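PDB 3U52: phenol hydroxylase component phL from Pseudomonas stutzeri, which probably serves as the beta subunit of a bacterial multicomponent phenol hydroxylase, packing within a six-chain assembly beside the diiron-bearing subunit that hydroxylates phenol. Local coordinates for residues H46-P49 with H55-N58; V85-K90 with Y257-R262; E113-Q118 with Q241-V246; D210-T215 with Q283-H288. All coordinates share one frame; numbering follows the deposited sequence.

Interaction 1. Residues H46-P49 with H55-N58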
loop_
_atom_site.group_PDB
_atom_site.type_symbol
_atom_site.label_atom_id
_atom_site.label_comp_id
_atom_site.label_asym_id
_atom_site.label_seq_id
_atom_site.Cartn_x
_atom_site.Cartn_y
_atom_site.Cartn_z
ATOM N N HIS D 46 -8.523 -6.805 38.659
ATOM C CA HIS D 46 -7.860 -7.546 39.722
ATOM C C HIS D 46 -7.570 -6.767 40.979
ATOM O O HIS D 46 -7.384 -7.389 42.025
ATOM C CB HIS D 46 -6.560 -8.121 39.170
ATOM C CG HIS D 46 -6.812 -9.276 38.271
ATOM N ND1 HIS D 46 -7.174 -9.119 36.945
ATOM C CD2 HIS D 46 -6.869 -10.601 38.525
ATOM C CE1 HIS D 46 -7.376 -10.308 36.400
ATOM N NE2 HIS D 46 -7.212 -11.223 37.339
ATOM N N TYR D 47 -7.437 -5.455 40.850
ATOM C CA TYR D 47 -7.034 -4.562 41.938
ATOM C C TYR D 47 -7.719 -3.200 41.859
ATOM O O TYR D 47 -7.842 -2.604 40.762
ATOM C CB TYR D 47 -5.530 -4.293 41.986
ATOM C CG TYR D 47 -4.654 -5.437 41.557
ATOM C CD1 TYR D 47 -4.144 -5.486 40.256
ATOM C CD2 TYR D 47 -4.373 -6.502 42.429
ATOM C CE1 TYR D 47 -3.375 -6.505 39.853
ATOM C CE2 TYR D 47 -3.639 -7.548 42.023
ATOM C CZ TYR D 47 -3.120 -7.535 40.714
ATOM O OH TYR D 47 -2.345 -8.567 40.271
ATOM N N ARG D 48 -8.084 -2.670 43.035
ATOM C CA ARG D 48 -8.695 -1.340 43.109
ATOM C C ARG D 48 -7.633 -0.278 42.899
ATOM O O ARG D 48 -6.549 -0.405 43.383
ATOM C CB ARG D 48 -9.367 -1.131 44.472
ATOM C CG ARG D 48 -10.621 -1.994 44.671
ATOM C CD ARG D 48 -11.839 -1.414 43.998
ATOM N NE ARG D 48 -12.292 -0.234 44.707
ATOM C CZ ARG D 48 -13.259 -0.252 45.607
ATOM N NH1 ARG D 48 -13.611 0.868 46.235
ATOM N NH2 ARG D 48 -13.866 -1.401 45.882
ATOM N N PRO D 49 -7.972 0.809 42.223
ATOM C CA PRO D 49 -6.988 1.874 42.001
ATOM C C PRO D 49 -6.420 2.450 43.313
ATOM O O PRO D 49 -7.161 2.700 44.235
ATOM C CB PRO D 49 -7.766 2.977 41.247
ATOM C CG PRO D 49 -9.109 2.371 40.841
ATOM C CD PRO D 49 -9.322 1.114 41.702
ATOM N N HIS D 55 -14.216 4.166 42.741
ATOM C CA HIS D 55 -14.541 3.491 41.489
ATOM C C HIS D 55 -13.473 2.480 41.144
ATOM O O HIS D 55 -12.312 2.599 41.592
ATOM C CB HIS D 55 -14.677 4.485 40.323
ATOM C CG HIS D 55 -15.460 5.720 40.627
ATOM N ND1 HIS D 55 -16.818 5.806 40.436
ATOM C CD2 HIS D 55 -15.065 6.951 41.030
ATOM C CE1 HIS D 55 -17.230 7.020 40.747
ATOM N NE2 HIS D 55 -16.187 7.727 41.120
ATOM N N THR D 56 -13.863 1.454 40.396
ATOM C CA THR D 56 -12.922 0.467 39.903
ATOM C C THR D 56 -12.173 1.050 38.676
ATOM O O THR D 56 -12.407 2.156 38.272
ATOM C CB THR D 56 -13.598 -0.861 39.502
ATOM O OG1 THR D 56 -14.476 -0.633 38.377
ATOM C CG2 THR D 56 -14.406 -1.436 40.683
ATOM N N LEU D 57 -11.247 0.285 38.122
ATOM C CA LEU D 57 -10.689 0.606 36.822
ATOM C C LEU D 57 -11.888 0.479 35.847
ATOM O O LEU D 57 -12.815 -0.296 36.113
ATOM C CB LEU D 57 -9.631 -0.447 36.516
ATOM C CG LEU D 57 -8.115 -0.252 36.637
ATOM C CD1 LEU D 57 -7.632 0.997 37.371
ATOM C CD2 LEU D 57 -7.402 -1.562 37.026
ATOM N N ASN D 58 -11.911 1.239 34.748
ATOM C CA ASN D 58 -13.011 1.084 33.728
ATOM C C ASN D 58 -14.447 1.057 34.339
ATOM O O ASN D 58 -15.207 0.063 34.200
ATOM C CB ASN D 58 -12.780 -0.163 32.832
ATOM C CG ASN D 58 -11.434 -0.125 32.016
ATOM O OD1 ASN D 58 -10.574 0.745 32.227
ATOM N ND2 ASN D 58 -11.268 -1.083 31.074
HETATM O O HOH W 1 -11.470 2.388 44.219
#

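Interaction 2. Residues V85-K90 with Y257-R262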
loop_
_atom_site.group_PDB
_atom_site.type_symbol
_atom_site.label_atom_id
_atom_site.label_comp_id
_atom_site.label_asym_id
_atom_site.label_seq_id
_atom_site.Cartn_x
_atom_site.Cartn_y
_atom_site.Cartn_z
ATOM N N VAL D 85 -6.129 10.138 11.128
ATOM C CA VAL D 85 -4.861 10.759 10.738
ATOM C C VAL D 85 -4.884 11.096 9.226
ATOM O O VAL D 85 -4.270 12.072 8.808
ATOM C CB VAL D 85 -3.567 9.941 11.089
ATOM C CG1 VAL D 85 -3.253 9.922 12.603
ATOM C CG2 VAL D 85 -3.582 8.506 10.467
ATOM N N GLY D 86 -5.579 10.286 8.431
ATOM C CA GLY D 86 -5.685 10.533 6.993
ATOM C C GLY D 86 -6.370 11.864 6.767
ATOM O O GLY D 86 -5.904 12.685 5.981
ATOM N N ASN D 87 -7.472 12.099 7.471
ATOM C CA ASN D 87 -8.182 13.373 7.351
ATOM C C ASN D 87 -7.322 14.531 7.850
ATOM O O ASN D 87 -7.172 15.550 7.158
ATOM C CB ASN D 87 -9.497 13.286 8.110
ATOM C CG ASN D 87 -10.359 14.465 7.878
ATOM O OD1 ASN D 87 -10.152 15.549 8.475
ATOM N ND2 ASN D 87 -11.338 14.295 6.977
ATOM N N ARG D 88 -6.697 14.388 9.011
ATOM C CA ARG D 88 -5.848 15.461 9.499
ATOM C C ARG D 88 -4.630 15.801 8.605
ATOM O O ARG D 88 -4.209 16.962 8.521
ATOM C CB ARG D 88 -5.378 15.139 10.917
ATOM C CG ARG D 88 -6.585 15.102 11.908
ATOM C CD ARG D 88 -7.100 16.526 12.163
ATOM N NE ARG D 88 -8.296 16.493 13.046
ATOM C CZ ARG D 88 -9.552 16.347 12.655
ATOM N NH1 ARG D 88 -9.853 16.226 11.374
ATOM N NH2 ARG D 88 -10.528 16.304 13.572
ATOM N N ALA D 89 -4.006 14.775 8.031
ATOM C CA ALA D 89 -2.853 14.972 7.135
ATOM C C ALA D 89 -3.221 15.854 5.968
ATOM O O ALA D 89 -2.412 16.676 5.567
ATOM C CB ALA D 89 -2.335 13.632 6.617
ATOM N N LYS D 90 -4.382 15.620 5.383
ATOM C CA LYS D 90 -4.925 16.451 4.291
ATOM C C LYS D 90 -5.113 17.901 4.739
ATOM O O LYS D 90 -4.720 18.840 4.027
ATOM C CB LYS D 90 -6.269 15.881 3.876
ATOM C CG LYS D 90 -6.943 16.549 2.675
ATOM C CD LYS D 90 -8.332 15.909 2.435
ATOM C CE LYS D 90 -9.009 16.415 1.132
ATOM N NZ LYS D 90 -9.897 15.365 0.475
ATOM N N TYR D 257 -13.814 23.022 13.516
ATOM C CA TYR D 257 -15.013 23.297 14.279
ATOM C C TYR D 257 -16.238 22.756 13.620
ATOM O O TYR D 257 -17.033 22.094 14.288
ATOM C CB TYR D 257 -15.197 24.782 14.535
ATOM C CG TYR D 257 -16.402 25.063 15.389
ATOM C CD1 TYR D 257 -16.449 24.629 16.702
ATOM C CD2 TYR D 257 -17.522 25.721 14.854
ATOM C CE1 TYR D 257 -17.546 24.874 17.487
ATOM C CE2 TYR D 257 -18.640 25.975 15.631
ATOM C CZ TYR D 257 -18.631 25.544 16.960
ATOM O OH TYR D 257 -19.690 25.745 17.772
ATOM N N LYS D 258 -16.392 23.010 12.316
ATOM C CA LYS D 258 -17.542 22.498 11.562
ATOM C C LYS D 258 -17.656 20.973 11.656
ATOM O O LYS D 258 -18.759 20.422 11.832
ATOM C CB LYS D 258 -17.430 22.905 10.081
ATOM C CG LYS D 258 -17.717 24.389 9.860
ATOM C CD LYS D 258 -19.201 24.685 10.329
ATOM C CE LYS D 258 -19.360 25.932 11.247
ATOM N NZ LYS D 258 -19.864 27.154 10.535
ATOM N N GLU D 259 -16.522 20.298 11.527
ATOM C CA GLU D 259 -16.496 18.827 11.639
ATOM C C GLU D 259 -16.837 18.359 13.065
ATOM O O GLU D 259 -17.447 17.329 13.248
ATOM C CB GLU D 259 -15.122 18.302 11.179
ATOM C CG GLU D 259 -14.935 16.786 11.358
ATOM C CD GLU D 259 -13.475 16.411 11.627
ATOM O OE1 GLU D 259 -12.699 16.328 10.640
ATOM O OE2 GLU D 259 -13.105 16.220 12.832
ATOM N N SER D 260 -16.443 19.116 14.080
ATOM C CA SER D 260 -16.577 18.661 15.456
ATOM C C SER D 260 -18.025 18.705 15.931
ATOM O O SER D 260 -18.442 17.945 16.783
ATOM C CB SER D 260 -15.714 19.510 16.373
ATOM O OG SER D 260 -16.351 20.755 16.596
ATOM N N LEU D 261 -18.793 19.605 15.353
ATOM C CA LEU D 261 -20.236 19.620 15.542
ATOM C C LEU D 261 -20.889 18.281 15.198
ATOM O O LEU D 261 -21.859 17.876 15.840
ATOM C CB LEU D 261 -20.821 20.767 14.736
ATOM C CG LEU D 261 -21.169 22.177 15.244
ATOM C CD1 LEU D 261 -20.482 22.638 16.497
ATOM C CD2 LEU D 261 -21.005 23.174 14.108
ATOM N N ARG D 262 -20.352 17.540 14.229
ATOM C CA ARG D 262 -20.954 16.242 13.902
ATOM C C ARG D 262 -20.963 15.293 15.092
ATOM O O ARG D 262 -22.019 14.765 15.454
ATOM C CB ARG D 262 -20.279 15.603 12.675
ATOM C CG ARG D 262 -20.471 16.449 11.394
ATOM C CD ARG D 262 -19.983 15.692 10.190
ATOM N NE ARG D 262 -20.833 14.542 9.889
ATOM C CZ ARG D 262 -20.460 13.549 9.084
ATOM N NH1 ARG D 262 -19.249 13.572 8.534
ATOM N NH2 ARG D 262 -21.278 12.535 8.849
#

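Interaction 3. Residues E113-Q118 with Q241-V246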
loop_
_atom_site.group_PDB
_atom_site.type_symbol
_atom_site.label_atom_id
_atom_site.label_comp_id
_atom_site.label_asym_id
_atom_site.label_seq_id
_atom_site.Cartn_x
_atom_site.Cartn_y
_atom_site.Cartn_z
ATOM N N GLU D 113 3.147 47.872 14.672
ATOM C CA GLU D 113 3.334 47.233 15.967
ATOM C C GLU D 113 2.000 47.190 16.784
ATOM O O GLU D 113 1.727 46.223 17.496
ATOM C CB GLU D 113 4.542 47.797 16.701
ATOM C CG GLU D 113 4.231 48.940 17.643
ATOM C CD GLU D 113 5.017 48.829 18.941
ATOM O OE1 GLU D 113 6.219 48.463 18.888
ATOM O OE2 GLU D 113 4.419 49.102 20.009
ATOM N N GLU D 114 1.147 48.194 16.595
ATOM C CA GLU D 114 -0.162 48.231 17.245
ATOM C C GLU D 114 -1.115 47.085 16.826
ATOM O O GLU D 114 -1.823 46.500 17.670
ATOM C CB GLU D 114 -0.815 49.632 17.132
ATOM C CG GLU D 114 -0.209 50.563 16.003
ATOM C CD GLU D 114 1.222 51.108 16.303
ATOM O OE1 GLU D 114 1.545 51.356 17.488
ATOM O OE2 GLU D 114 2.024 51.296 15.347
ATOM N N THR D 115 -1.131 46.765 15.530
ATOM C CA THR D 115 -1.916 45.652 15.015
ATOM C C THR D 115 -1.358 44.309 15.501
ATOM O O THR D 115 -2.117 43.411 15.855
ATOM C CB THR D 115 -1.932 45.684 13.496
ATOM O OG1 THR D 115 -2.400 46.968 13.071
ATOM C CG2 THR D 115 -2.817 44.615 12.938
ATOM N N GLN D 116 -0.035 44.182 15.537
ATOM C CA GLN D 116 0.584 42.986 16.084
ATOM C C GLN D 116 0.257 42.752 17.565
ATOM O O GLN D 116 0.082 41.603 17.990
ATOM C CB GLN D 116 2.087 43.044 15.910
ATOM C CG GLN D 116 2.578 42.999 14.472
ATOM C CD GLN D 116 4.078 43.183 14.388
ATOM O OE1 GLN D 116 4.723 43.506 15.373
ATOM N NE2 GLN D 116 4.646 42.949 13.215
ATOM N N LYS D 117 0.177 43.838 18.351
ATOM C CA LYS D 117 -0.134 43.706 19.779
ATOM C C LYS D 117 -1.562 43.260 19.987
ATOM O O LYS D 117 -1.826 42.454 20.858
ATOM C CB LYS D 117 0.191 44.978 20.560
ATOM C CG LYS D 117 1.670 45.036 21.069
ATOM C CD LYS D 117 2.735 44.676 19.969
ATOM C CE LYS D 117 4.171 44.637 20.503
ATOM N NZ LYS D 117 5.026 43.796 19.600
ATOM N N GLN D 118 -2.475 43.762 19.158
ATOM C CA GLN D 118 -3.860 43.300 19.144
ATOM C C GLN D 118 -3.956 41.792 18.900
ATOM O O GLN D 118 -4.823 41.149 19.458
ATOM C CB GLN D 118 -4.698 44.018 18.077
ATOM C CG GLN D 118 -5.099 45.469 18.417
ATOM C CD GLN D 118 -6.006 46.104 17.337
ATOM O OE1 GLN D 118 -5.574 46.340 16.208
ATOM N NE2 GLN D 118 -7.260 46.386 17.694
ATOM N N GLN D 241 -9.525 46.091 11.176
ATOM C CA GLN D 241 -8.302 46.446 11.927
ATOM C C GLN D 241 -7.028 46.345 11.094
ATOM O O GLN D 241 -5.940 46.612 11.582
ATOM C CB GLN D 241 -8.146 45.522 13.146
ATOM C CG GLN D 241 -9.251 45.645 14.150
ATOM C CD GLN D 241 -9.436 47.076 14.606
ATOM O OE1 GLN D 241 -10.423 47.710 14.253
ATOM N NE2 GLN D 241 -8.477 47.598 15.356
ATOM N N GLY D 242 -7.171 45.949 9.835
ATOM C CA GLY D 242 -6.011 45.760 8.972
ATOM C C GLY D 242 -5.316 44.416 9.106
ATOM O O GLY D 242 -4.217 44.244 8.576
ATOM N N ALA D 243 -5.954 43.461 9.790
ATOM C CA ALA D 243 -5.319 42.173 10.109
ATOM C C ALA D 243 -5.919 41.001 9.323
ATOM O O ALA D 243 -5.783 39.840 9.720
ATOM C CB ALA D 243 -5.400 41.921 11.598
ATOM N N GLU D 244 -6.592 41.323 8.222
ATOM C CA GLU D 244 -7.336 40.378 7.387
ATOM C C GLU D 244 -6.524 39.104 7.031
ATOM O O GLU D 244 -7.079 38.020 6.983
ATOM C CB GLU D 244 -7.856 41.114 6.120
ATOM C CG GLU D 244 -8.818 40.311 5.199
ATOM C CD GLU D 244 -8.851 40.804 3.690
ATOM O OE1 GLU D 244 -8.915 42.046 3.440
ATOM O OE2 GLU D 244 -8.826 39.929 2.756
ATOM N N ASP D 245 -5.213 39.240 6.805
ATOM C CA ASP D 245 -4.380 38.089 6.406
ATOM C C ASP D 245 -4.297 36.931 7.431
ATOM O O ASP D 245 -4.066 35.807 7.057
ATOM C CB ASP D 245 -2.989 38.546 5.941
ATOM C CG ASP D 245 -3.052 39.410 4.639
ATOM O OD1 ASP D 245 -4.121 39.472 4.005
ATOM O OD2 ASP D 245 -2.028 40.020 4.249
ATOM N N VAL D 246 -4.531 37.188 8.709
ATOM C CA VAL D 246 -4.582 36.077 9.684
ATOM C C VAL D 246 -5.721 35.086 9.432
ATOM O O VAL D 246 -5.672 33.998 9.946
ATOM C CB VAL D 246 -4.646 36.539 11.181
ATOM C CG1 VAL D 246 -3.596 37.593 11.456
ATOM C CG2 VAL D 246 -6.016 37.037 11.509
HETATM O O HOH W 2 -4.631 47.362 13.919
#

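Interaction 4. Residues D210-T215 with Q283-H288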
loop_
_atom_site.group_PDB
_atom_site.type_symbol
_atom_site.label_atom_id
_atom_site.label_comp_id
_atom_site.label_asym_id
_atom_site.label_seq_id
_atom_site.Cartn_x
_atom_site.Cartn_y
_atom_site.Cartn_z
ATOM N N ASP D 210 -16.543 14.786 37.215
ATOM C CA ASP D 210 -17.490 14.026 36.389
ATOM C C ASP D 210 -17.106 14.217 34.932
ATOM O O ASP D 210 -17.115 15.369 34.435
ATOM C CB ASP D 210 -18.925 14.551 36.607
ATOM C CG ASP D 210 -19.976 13.675 35.942
ATOM O OD1 ASP D 210 -19.858 13.414 34.725
ATOM O OD2 ASP D 210 -20.925 13.209 36.630
ATOM N N TRP D 211 -16.787 13.130 34.228
ATOM C CA TRP D 211 -16.220 13.330 32.884
ATOM C C TRP D 211 -17.275 13.822 31.892
ATOM O O TRP D 211 -16.974 14.602 30.958
ATOM C CB TRP D 211 -15.470 12.098 32.389
ATOM C CG TRP D 211 -16.296 10.858 32.112
ATOM C CD1 TRP D 211 -16.438 9.782 32.935
ATOM C CD2 TRP D 211 -17.060 10.557 30.926
ATOM N NE1 TRP D 211 -17.256 8.834 32.352
ATOM C CE2 TRP D 211 -17.654 9.280 31.121
ATOM C CE3 TRP D 211 -17.302 11.235 29.730
ATOM C CZ2 TRP D 211 -18.439 8.635 30.128
ATOM C CZ3 TRP D 211 -18.105 10.600 28.741
ATOM C CH2 TRP D 211 -18.674 9.328 28.970
ATOM N N PHE D 212 -18.511 13.381 32.044
ATOM C CA PHE D 212 -19.528 13.910 31.138
ATOM C C PHE D 212 -19.846 15.386 31.389
ATOM O O PHE D 212 -19.959 16.166 30.439
ATOM C CB PHE D 212 -20.807 13.075 31.042
ATOM C CG PHE D 212 -21.523 13.296 29.735
ATOM C CD1 PHE D 212 -21.258 12.465 28.652
ATOM C CD2 PHE D 212 -22.383 14.409 29.552
ATOM C CE1 PHE D 212 -21.888 12.682 27.395
ATOM C CE2 PHE D 212 -23.007 14.654 28.314
ATOM C CZ PHE D 212 -22.778 13.766 27.227
ATOM N N GLU D 213 -19.911 15.773 32.668
ATOM C CA GLU D 213 -19.984 17.198 33.009
ATOM C C GLU D 213 -18.843 17.921 32.284
ATOM O O GLU D 213 -19.060 18.936 31.629
ATOM C CB GLU D 213 -19.888 17.430 34.531
ATOM C CG GLU D 213 -20.120 18.901 34.931
ATOM C CD GLU D 213 -19.911 19.183 36.414
ATOM O OE1 GLU D 213 -19.937 20.395 36.764
ATOM O OE2 GLU D 213 -19.750 18.232 37.219
ATOM N N LEU D 214 -17.628 17.366 32.381
ATOM C CA LEU D 214 -16.465 17.952 31.724
ATOM C C LEU D 214 -16.583 18.045 30.197
ATOM O O LEU D 214 -16.274 19.101 29.627
ATOM C CB LEU D 214 -15.176 17.207 32.106
ATOM C CG LEU D 214 -13.868 17.922 31.796
ATOM C CD1 LEU D 214 -13.786 19.354 32.267
ATOM C CD2 LEU D 214 -12.732 17.092 32.340
ATOM N N THR D 215 -17.013 16.968 29.526
ATOM C CA THR D 215 -17.136 17.057 28.053
ATOM C C THR D 215 -18.171 18.115 27.618
ATOM O O THR D 215 -17.948 18.872 26.655
ATOM C CB THR D 215 -17.362 15.672 27.367
ATOM O OG1 THR D 215 -17.064 15.806 25.979
ATOM C CG2 THR D 215 -18.783 15.203 27.451
ATOM N N GLN D 283 -29.412 19.673 32.233
ATOM C CA GLN D 283 -29.908 21.044 32.409
ATOM C C GLN D 283 -29.249 21.746 33.627
ATOM O O GLN D 283 -28.955 22.939 33.619
ATOM C CB GLN D 283 -31.436 21.042 32.567
ATOM C CG GLN D 283 -32.002 22.436 32.535
ATOM C CD GLN D 283 -31.786 23.106 31.205
ATOM O OE1 GLN D 283 -32.282 22.635 30.173
ATOM N NE2 GLN D 283 -31.045 24.209 31.208
ATOM N N LYS D 284 -29.060 20.986 34.696
ATOM C CA LYS D 284 -28.458 21.515 35.915
ATOM C C LYS D 284 -27.029 21.984 35.583
ATOM O O LYS D 284 -26.635 23.108 35.950
ATOM C CB LYS D 284 -28.488 20.410 36.970
ATOM C CG LYS D 284 -27.697 20.660 38.240
ATOM C CD LYS D 284 -27.593 19.342 39.037
ATOM C CE LYS D 284 -26.244 19.219 39.746
ATOM N NZ LYS D 284 -26.214 18.029 40.677
ATOM N N TRP D 285 -26.276 21.161 34.832
ATOM C CA TRP D 285 -24.890 21.530 34.481
ATOM C C TRP D 285 -24.873 22.726 33.548
ATOM O O TRP D 285 -24.083 23.621 33.773
ATOM C CB TRP D 285 -24.079 20.361 33.907
ATOM C CG TRP D 285 -23.800 19.274 34.874
ATOM C CD1 TRP D 285 -23.654 19.373 36.232
ATOM C CD2 TRP D 285 -23.622 17.895 34.551
ATOM N NE1 TRP D 285 -23.394 18.126 36.779
ATOM C CE2 TRP D 285 -23.369 17.204 35.765
ATOM C CE3 TRP D 285 -23.654 17.166 33.340
ATOM C CZ2 TRP D 285 -23.159 15.813 35.807
ATOM C CZ3 TRP D 285 -23.425 15.793 33.384
ATOM C CH2 TRP D 285 -23.206 15.128 34.612
ATOM N N ILE D 286 -25.767 22.781 32.548
ATOM C CA ILE D 286 -25.847 23.995 31.689
ATOM C C ILE D 286 -26.159 25.285 32.503
ATOM O O ILE D 286 -25.586 26.344 32.279
ATOM C CB ILE D 286 -26.912 23.798 30.564
ATOM C CG1 ILE D 286 -26.503 22.671 29.610
ATOM C CG2 ILE D 286 -27.190 25.091 29.802
ATOM C CD1 ILE D 286 -27.665 22.084 28.859
ATOM N N ASP D 287 -27.107 25.190 33.444
ATOM C CA ASP D 287 -27.471 26.342 34.294
ATOM C C ASP D 287 -26.291 26.846 35.102
ATOM O O ASP D 287 -26.112 28.049 35.254
ATOM C CB ASP D 287 -28.586 25.993 35.294
ATOM C CG ASP D 287 -29.937 25.718 34.649
ATOM O OD1 ASP D 287 -30.221 26.123 33.489
ATOM O OD2 ASP D 287 -30.738 25.078 35.346
ATOM N N HIS D 288 -25.509 25.924 35.650
ATOM C CA HIS D 288 -24.276 26.300 36.370
ATOM C C HIS D 288 -23.157 26.875 35.460
ATOM O O HIS D 288 -22.516 27.909 35.767
ATOM C CB HIS D 288 -23.768 25.127 37.198
ATOM C CG HIS D 288 -22.636 25.495 38.100
ATOM N ND1 HIS D 288 -22.774 26.391 39.138
ATOM C CD2 HIS D 288 -21.335 25.115 38.107
ATOM C CE1 HIS D 288 -21.612 26.544 39.752
ATOM N NE2 HIS D 288 -20.719 25.778 39.148
#

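Interaction 1. Residues H46-P49 with H55-N58
Tyr47 meets the second segment through its backbone. Tyr47 O lies 3.9 Å from Leu57 CD2, a contact between a carbonyl and a methyl. The tyrosine ring turns elsewhere. His46 CB sits over the centre of one ring face, and an aromatic side chain of another protein chain meets the same ring at a steep angle.

Arg48 comes next. Its chain bends at chi2 (-80°) and again at chi3 (-72°), and this curls NE back toward the second segment. There Arg48 NE donates to a water at 2.8 Å, and the water lies in the guanidinium plane, at its edge. The same water donates to His55 O, also at 2.8 Å, and so carries the arginine's hold across. One atom nearer the backbone, Arg48 CD touches Thr56 CG2 at 4.2 Å.

Pro49 points toward 55-58 and packs on it. Pro49 CG is 3.3 Å from His55 O, and Pro49 CD stands equally close to that oxygen. Pro49 CG also reaches Leu57 CD1 at 4.0 Å.

On the far segment, Thr56 OG1 donates to Leu57 O at 2.8 Å, a short local bond within 55-58. Thr56 N bonds to Asp59 and Thr56 O to Arg62. Arg48 N and Arg48 O each bond to side chains of other protein chains.

This is a loop that doubles back on itself between helices 31-36 and 81-105. No direct hydrogen bond joins the two segments. The proline ring, the leucine methyls and one bridging water make the contact, and the water links His55 O to the Arg48 guanidinium.

Interaction 2. Residues V85-K90 with Y257-R262
Asn87 and Glu259 are the nearest backbone positions, with CA atoms 10.8 Å apart, so long side chains must span the gap between two helices. They belong to helices 81-105 and 251-274 of an all-helical body, consistent with the ferritin-like fold of hydroxylase subunits in this family. The link is a bidentate, end-on salt bridge. Arg88 NH1 donates to Glu259 OE1 at 2.9 Å, and Arg88 NH2 donates to Glu259 OE2 at 2.7 Å, nearly straight at 173°. Each oxygen is met on its syn side. The two flat groups come from opposite directions and lie nearly coplanar, 21° apart. Arg88 bends at chi2 (-72°), which swings its guanidinium out toward the other helix.

Both charges have second partners. Arg88 NE pairs with Asp159, and Glu259 OE2 with Arg77. These added ion pairs probably help fix the rotation of both groups, and probably favour the charged forms in this partly buried place.

Two residues before Glu259, Tyr257 touches bound xenon, and its ring meets that of Tyr227, the planes nearly parallel. Tyr257 O accepts from Ser260 OG at 2.8 Å. Beside the bridge, Asn87 OD1 stands 3.4 Å from Glu259 OE1, two acceptors, and 3.0 Å from Arg88 NH1, at the guanidinium edge.

Interaction 3. Residues E113-Q118 with Q241-V246
Thr115 and Ala243 bring the backbones closest, with CA atoms 6.9 Å apart, where the first turns of helix 113-122 face the loop that follows helix 211-240. That loop opens with a Schellman motif. Gly242 has a positive phi of 83°, and two bonds run back into the last helical turn. A type I beta turn from Ala243 to Val246 then leads toward helix 246-249.

The apolar part is small. Thr115 CG2 packs on Ala243 CB at 4.0 Å. With CG2 anti to the backbone N (OG1 chi1 -55°), the methyl faces the loop and OG1 turns toward a water and Ser112 OG, its hydrogen-bond partner.

The polar part centres on that water. It donates to Gln118 OE1 at 2.7 Å and to Gln241 O at 2.8 Å. Its distance to Thr115 OG1 is implausibly short, so that bond is doubtful in detail.

Gln118 and Gln241 cross at about a right angle. Gln118 NE2 lies 2.9 Å from Gln241 NE2, two donors close together and not hydrogen-bonded, so the modelled amide orientation is doubtful. If it holds, Gln241 NE2 gives Gln118 OE1 a weak bond of 3.3 Å.

Gln118 also rests on Trp237 of helix 211-240, and Glu244 forms a salt bridge with Arg110 of the second subunit. The water's two sound bonds and the small methyl contact thus join loop to helix, while the amide pairing stays uncertain.

Interaction 4. Residues D210-T215 with Q283-H288
Glu213 lies across one face of Trp285, joining the start of helix 211-240 to helix 276-302 in a glutamate-on-indole stack next to a capped helix N-terminus. Glu213 CG makes a CH-pi contact. Glu213 CG stands 3.6 Å from the centroid of the Trp285 five-membered ring and only 5° off the normal. CG is anti to the backbone N (chi1 -174°), and the chain stays extended beyond it, which lays CB, CG and the carboxylate in turn over the indole. The carboxylate is nearly parallel to the ring, with Glu213 CD 3.7 Å from Trp285 NE1. Glu213 N sits over the same face, 3.6 Å from Trp285 CZ3.

Two neighbours meet the six-membered end of the indole. Asp210 OD2 comes within 3.5 Å of Trp285 CZ2, its carboxylate steeply inclined to the ring. Phe212 offers its edge, with Phe212 CD2 4.2 Å from Trp285 CZ3.

The next shell sets these groups in place. Glu213 OE1 accepts from Trp289 NE1, one turn beyond Trp285, so one glutamate spans both tryptophans. Asp210 is bonded through OD1 to Thr63 and through OD2 to Ala64 N, while Phe212 is covered by Met267, Met268 and Val271 of helix 251-274.

Asp210 is the N-cap of helix 211-240. Asp210 OD1 accepts from Glu213 N at 3.1 Å, an almost straight bond of 172° that arrives from above the carboxylate plane.

How the interactions relate
The four contacts are separate, but shared or consecutive helices connect three of them. Helix 211-240 begins in interaction 4, and its far end runs into the loop of interaction 3; the centres of interactions 3 and 4 are about 37 Å apart. On the way it carries Tyr227 and Asp232, which line a xenon pocket with Tyr257 of interaction 2. The side chain of Glu259 is about 11 Å from a bound xenon. Helix 251-274 of interaction 2 leads directly into helix 276-302 of interaction 4, with centres about 25 Å apart. Interaction 1 lies outermost, in the loop region. Its nearest atoms are about 8 Å from interaction 4, while interaction 3 is about 52 Å away, centre to centre.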